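Local coordinates for 4-alpha-glucanotransferase (PDB 6M6T), which is a 4-alpha-glucanotransferase, also called amylomaltase or disproportionating enzyme, an enzyme of the TIM-barrel clan, at residues L433-T444 with F486-R496. Residues are numbered along the deposited sequence; the frame is centred on the assembly and turned at random.
Sequences LRTLYATVSQTT and FLKEITTIYNR
Y437 and R434 of helix 433-438 pack on I490, Y494 and F486 of 486-496 in a buried helix-helix contact on the outside of the TIM barrel, continued by an arginine that enters the loop leading into the next barrel strand. The two helix segments run roughly parallel, their axes 9.7 Å apart at closest approach and 32° from alignment. Over one face of the Y437 ring lies I490 CD1, 4.1 Å from the ring centroid and 13° off its normal, a CH-pi contact; T491 OG1 meets the ring edge, while T444 OG1 lies toward the rim of the other face. Nearer the helix ends, the A438 methyl makes an off-centre CH-pi contact with the Y494 ring, whose opposite face is covered by I493 CG2. At the other end a bend at chi2 carries the R434 guanidinium toward E489, and NH2 forms a salt bridge to E489 OE1 (3.0 Å); the edge of the steeply inclined F486 ring, at CE1, comes over one guanidinium face, offset toward its rim.

A Schellman motif with N495 as C-prime residue ends helix 486-493, R496 N bonding T491 O and N495 N bonding T492 O, and the R496 side chain reaches into the 439-442 loop. Its NH1 donates to Y437 O (2.8 Å, 154° at the hydrogen), which lies near the guanidinium plane, although the donor stands above the carbonyl plane. Weaker bonds run from NH1 to T439 O and from NE to Y437 O, and T444 CG2 lies over one guanidinium face, toward its rim. The helix 428-438 C-terminus is thus tied to the tail of helix 481-493. Inward, Y437 OH bonds T446 of strand 443-447, which lies between strands 6-10 and 389-392, and T491 touches S7 of strand 6-10.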
loop_
_atom_site.group_PDB
_atom_site.type_symbol
_atom_site.label_atom_id
_atom_site.label_comp_id
_atom_site.label_asym_id
_atom_site.label_seq_id
_atom_site.Cartn_x
_atom_site.Cartn_y
_atom_site.Cartn_z
ATOM N N LEU A 433 -17.087 5.721 15.365
ATOM C CA LEU A 433 -17.346 6.018 13.967
ATOM C C LEU A 433 -18.440 7.070 13.800
ATOM O O LEU A 433 -18.384 7.883 12.857
ATOM C CB LEU A 433 -17.705 4.728 13.247
ATOM C CG LEU A 433 -16.512 3.858 12.884
ATOM C CD1 LEU A 433 -16.973 2.450 12.599
ATOM C CD2 LEU A 433 -15.857 4.445 11.663
ATOM N N ARG A 434 -19.431 7.093 14.700
ATOM C CA ARG A 434 -20.378 8.208 14.689
ATOM C C ARG A 434 -19.633 9.527 14.843
ATOM O O ARG A 434 -19.806 10.457 14.035
ATOM C CB ARG A 434 -21.432 8.040 15.793
ATOM C CG ARG A 434 -22.523 7.028 15.455
ATOM C CD ARG A 434 -23.920 7.615 15.683
ATOM N NE ARG A 434 -24.948 6.889 14.936
ATOM C CZ ARG A 434 -25.307 5.642 15.203
ATOM N NH1 ARG A 434 -24.739 4.995 16.206
ATOM N NH2 ARG A 434 -26.244 5.051 14.477
ATOM N N THR A 435 -18.741 9.601 15.840
ATOM C CA THR A 435 -18.004 10.850 16.034
ATOM C C THR A 435 -17.137 11.186 14.821
ATOM O O THR A 435 -17.197 12.309 14.304
ATOM C CB THR A 435 -17.155 10.807 17.296
ATOM O OG1 THR A 435 -17.963 10.381 18.396
ATOM C CG2 THR A 435 -16.642 12.193 17.592
ATOM N N LEU A 436 -16.326 10.228 14.352
ATOM C CA LEU A 436 -15.494 10.437 13.161
ATOM C C LEU A 436 -16.290 11.034 12.012
ATOM O O LEU A 436 -15.824 11.944 11.321
ATOM C CB LEU A 436 -14.866 9.113 12.712
ATOM C CG LEU A 436 -14.140 9.055 11.354
ATOM C CD1 LEU A 436 -13.001 10.018 11.279
ATOM C CD2 LEU A 436 -13.609 7.684 11.103
ATOM N N TYR A 437 -17.484 10.500 11.755
ATOM C CA TYR A 437 -18.242 11.005 10.623
ATOM C C TYR A 437 -18.849 12.360 10.917
ATOM O O TYR A 437 -19.178 13.096 9.980
ATOM C CB TYR A 437 -19.322 9.997 10.224
ATOM C CG TYR A 437 -18.800 8.964 9.265
ATOM C CD1 TYR A 437 -17.549 8.402 9.452
ATOM C CD2 TYR A 437 -19.537 8.573 8.162
ATOM C CE1 TYR A 437 -17.055 7.465 8.585
ATOM C CE2 TYR A 437 -19.043 7.632 7.273
ATOM C CZ TYR A 437 -17.800 7.085 7.495
ATOM O OH TYR A 437 -17.284 6.169 6.626
ATOM N N ALA A 438 -18.985 12.718 12.196
ATOM C CA ALA A 438 -19.487 14.043 12.529
ATOM C C ALA A 438 -18.456 15.158 12.362
ATOM O O ALA A 438 -18.839 16.330 12.463
ATOM C CB ALA A 438 -20.011 14.052 13.964
ATOM N N THR A 439 -17.184 14.841 12.106
ATOM C CA THR A 439 -16.142 15.861 12.044
ATOM C C THR A 439 -16.243 16.690 10.762
ATOM O O THR A 439 -16.842 16.282 9.767
ATOM C CB THR A 439 -14.745 15.231 12.135
ATOM O OG1 THR A 439 -14.336 14.748 10.852
ATOM C CG2 THR A 439 -14.722 14.083 13.134
ATOM N N VAL A 440 -15.617 17.864 10.787
ATOM C CA VAL A 440 -15.717 18.795 9.671
ATOM C C VAL A 440 -14.846 18.361 8.501
ATOM O O VAL A 440 -14.732 19.089 7.505
ATOM C CB VAL A 440 -15.345 20.217 10.116
ATOM C CG1 VAL A 440 -16.192 20.611 11.293
ATOM C CG2 VAL A 440 -13.873 20.302 10.466
ATOM N N SER A 441 -14.209 17.190 8.622
ATOM C CA SER A 441 -13.291 16.708 7.594
ATOM C C SER A 441 -14.028 16.490 6.279
ATOM O O SER A 441 -15.182 16.057 6.269
ATOM C CB SER A 441 -12.626 15.398 8.044
ATOM O OG SER A 441 -11.460 15.604 8.827
ATOM N N GLN A 442 -13.363 16.789 5.156
ATOM C CA GLN A 442 -14.035 16.615 3.873
ATOM C C GLN A 442 -14.283 15.148 3.578
ATOM O O GLN A 442 -15.327 14.806 3.009
ATOM C CB GLN A 442 -13.246 17.274 2.738
ATOM C CG GLN A 442 -12.024 16.512 2.216
ATOM C CD GLN A 442 -11.217 17.319 1.184
ATOM O OE1 GLN A 442 -10.600 18.346 1.508
ATOM N NE2 GLN A 442 -11.222 16.852 -0.065
ATOM N N THR A 443 -13.368 14.270 3.999
ATOM C CA THR A 443 -13.483 12.834 3.787
ATOM C C THR A 443 -13.117 12.100 5.065
ATOM O O THR A 443 -12.164 12.468 5.744
ATOM C CB THR A 443 -12.575 12.351 2.646
ATOM O OG1 THR A 443 -12.710 13.216 1.508
ATOM C CG2 THR A 443 -12.943 10.933 2.236
ATOM N N THR A 444 -13.876 11.068 5.389
ATOM C CA THR A 444 -13.561 10.167 6.485
ATOM C C THR A 444 -13.553 8.748 5.948
ATOM O O THR A 444 -14.371 8.393 5.089
ATOM C CB THR A 444 -14.576 10.286 7.623
ATOM O OG1 THR A 444 -15.902 10.116 7.091
ATOM C CG2 THR A 444 -14.450 11.658 8.337
ATOM N N PHE A 486 -25.795 0.183 9.084
ATOM C CA PHE A 486 -25.107 1.108 9.971
ATOM C C PHE A 486 -24.237 2.079 9.185
ATOM O O PHE A 486 -24.242 3.297 9.443
ATOM C CB PHE A 486 -24.252 0.335 10.972
ATOM C CG PHE A 486 -23.319 1.212 11.732
ATOM C CD1 PHE A 486 -23.812 2.201 12.567
ATOM C CD2 PHE A 486 -21.955 1.099 11.576
ATOM C CE1 PHE A 486 -22.960 3.035 13.255
ATOM C CE2 PHE A 486 -21.103 1.933 12.265
ATOM C CZ PHE A 486 -21.602 2.906 13.099
ATOM N N LEU A 487 -23.446 1.550 8.245
ATOM C CA LEU A 487 -22.578 2.429 7.466
ATOM C C LEU A 487 -23.410 3.401 6.633
ATOM O O LEU A 487 -23.132 4.605 6.608
ATOM C CB LEU A 487 -21.617 1.618 6.581
ATOM C CG LEU A 487 -20.638 2.396 5.677
ATOM C CD1 LEU A 487 -19.843 3.419 6.466
ATOM C CD2 LEU A 487 -19.708 1.490 4.889
ATOM N N LYS A 488 -24.450 2.904 5.959
ATOM C CA LYS A 488 -25.299 3.818 5.197
ATOM C C LYS A 488 -25.886 4.892 6.100
ATOM O O LYS A 488 -25.977 6.060 5.704
ATOM C CB LYS A 488 -26.427 3.080 4.470
ATOM C CG LYS A 488 -27.212 4.014 3.550
ATOM C CD LYS A 488 -28.405 3.345 2.932
ATOM C CE LYS A 488 -28.457 3.586 1.424
ATOM N NZ LYS A 488 -29.100 2.443 0.674
ATOM N N GLU A 489 -26.272 4.519 7.324
ATOM C CA GLU A 489 -26.891 5.484 8.226
ATOM C C GLU A 489 -25.917 6.599 8.585
ATOM O O GLU A 489 -26.239 7.778 8.425
ATOM C CB GLU A 489 -27.410 4.798 9.492
ATOM C CG GLU A 489 -27.991 5.758 10.512
ATOM C CD GLU A 489 -28.159 5.113 11.868
ATOM O OE1 GLU A 489 -28.649 5.778 12.818
ATOM O OE2 GLU A 489 -27.798 3.923 11.976
ATOM N N ILE A 490 -24.723 6.252 9.073
ATOM C CA ILE A 490 -23.791 7.315 9.425
ATOM C C ILE A 490 -23.414 8.126 8.190
ATOM O O ILE A 490 -23.100 9.324 8.293
ATOM C CB ILE A 490 -22.541 6.774 10.152
ATOM C CG1 ILE A 490 -21.653 5.967 9.207
ATOM C CG2 ILE A 490 -22.936 5.995 11.403
ATOM C CD1 ILE A 490 -20.697 5.131 9.939
ATOM N N THR A 491 -23.477 7.523 7.004
ATOM C CA THR A 491 -23.146 8.305 5.820
ATOM C C THR A 491 -24.261 9.294 5.469
ATOM O O THR A 491 -23.975 10.403 4.991
ATOM C CB THR A 491 -22.812 7.366 4.659
ATOM O OG1 THR A 491 -21.696 6.542 5.020
ATOM C CG2 THR A 491 -22.455 8.148 3.423
ATOM N N THR A 492 -25.524 8.939 5.737
ATOM C CA THR A 492 -26.645 9.848 5.460
ATOM C C THR A 492 -26.815 10.917 6.548
ATOM O O THR A 492 -26.999 12.097 6.243
ATOM C CB THR A 492 -27.950 9.056 5.301
ATOM O OG1 THR A 492 -27.681 7.796 4.678
ATOM C CG2 THR A 492 -28.937 9.819 4.431
ATOM N N ILE A 493 -26.783 10.513 7.817
ATOM C CA ILE A 493 -26.996 11.437 8.926
ATOM C C ILE A 493 -25.999 12.587 8.880
ATOM O O ILE A 493 -26.352 13.737 9.143
ATOM C CB ILE A 493 -26.916 10.675 10.262
ATOM C CG1 ILE A 493 -28.106 9.716 10.395
ATOM C CG2 ILE A 493 -26.843 11.634 11.439
ATOM C CD1 ILE A 493 -29.400 10.387 10.797
ATOM N N TYR A 494 -24.739 12.309 8.565
ATOM C CA TYR A 494 -23.724 13.350 8.648
ATOM C C TYR A 494 -23.368 13.938 7.300
ATOM O O TYR A 494 -22.338 14.608 7.182
ATOM C CB TYR A 494 -22.488 12.820 9.336
ATOM C CG TYR A 494 -22.772 12.500 10.762
ATOM C CD1 TYR A 494 -23.045 13.508 11.661
ATOM C CD2 TYR A 494 -22.798 11.189 11.210
ATOM C CE1 TYR A 494 -23.315 13.237 12.983
ATOM C CE2 TYR A 494 -23.070 10.900 12.538
ATOM C CZ TYR A 494 -23.331 11.933 13.421
ATOM O OH TYR A 494 -23.598 11.675 14.751
ATOM N N ASN A 495 -24.209 13.703 6.287
ATOM C CA ASN A 495 -24.160 14.364 4.989
ATOM C C ASN A 495 -22.875 14.094 4.203
ATOM O O ASN A 495 -22.182 15.035 3.816
ATOM C CB ASN A 495 -24.373 15.860 5.187
ATOM C CG ASN A 495 -24.831 16.560 3.929
ATOM O OD1 ASN A 495 -25.269 15.915 2.986
ATOM N ND2 ASN A 495 -24.724 17.893 3.905
ATOM N N ARG A 496 -22.586 12.830 3.915
ATOM C CA ARG A 496 -21.378 12.454 3.144
ATOM C C ARG A 496 -21.724 11.390 2.100
ATOM O O ARG A 496 -20.908 10.538 1.884
ATOM C CB ARG A 496 -20.370 11.827 4.097
ATOM C CG ARG A 496 -19.892 12.742 5.200
ATOM C CD ARG A 496 -18.468 12.399 5.540
ATOM N NE ARG A 496 -18.145 12.794 6.876
ATOM C CZ ARG A 496 -17.203 13.641 7.171
ATOM N NH1 ARG A 496 -16.995 13.953 8.422
ATOM N NH2 ARG A 496 -16.466 14.177 6.235
#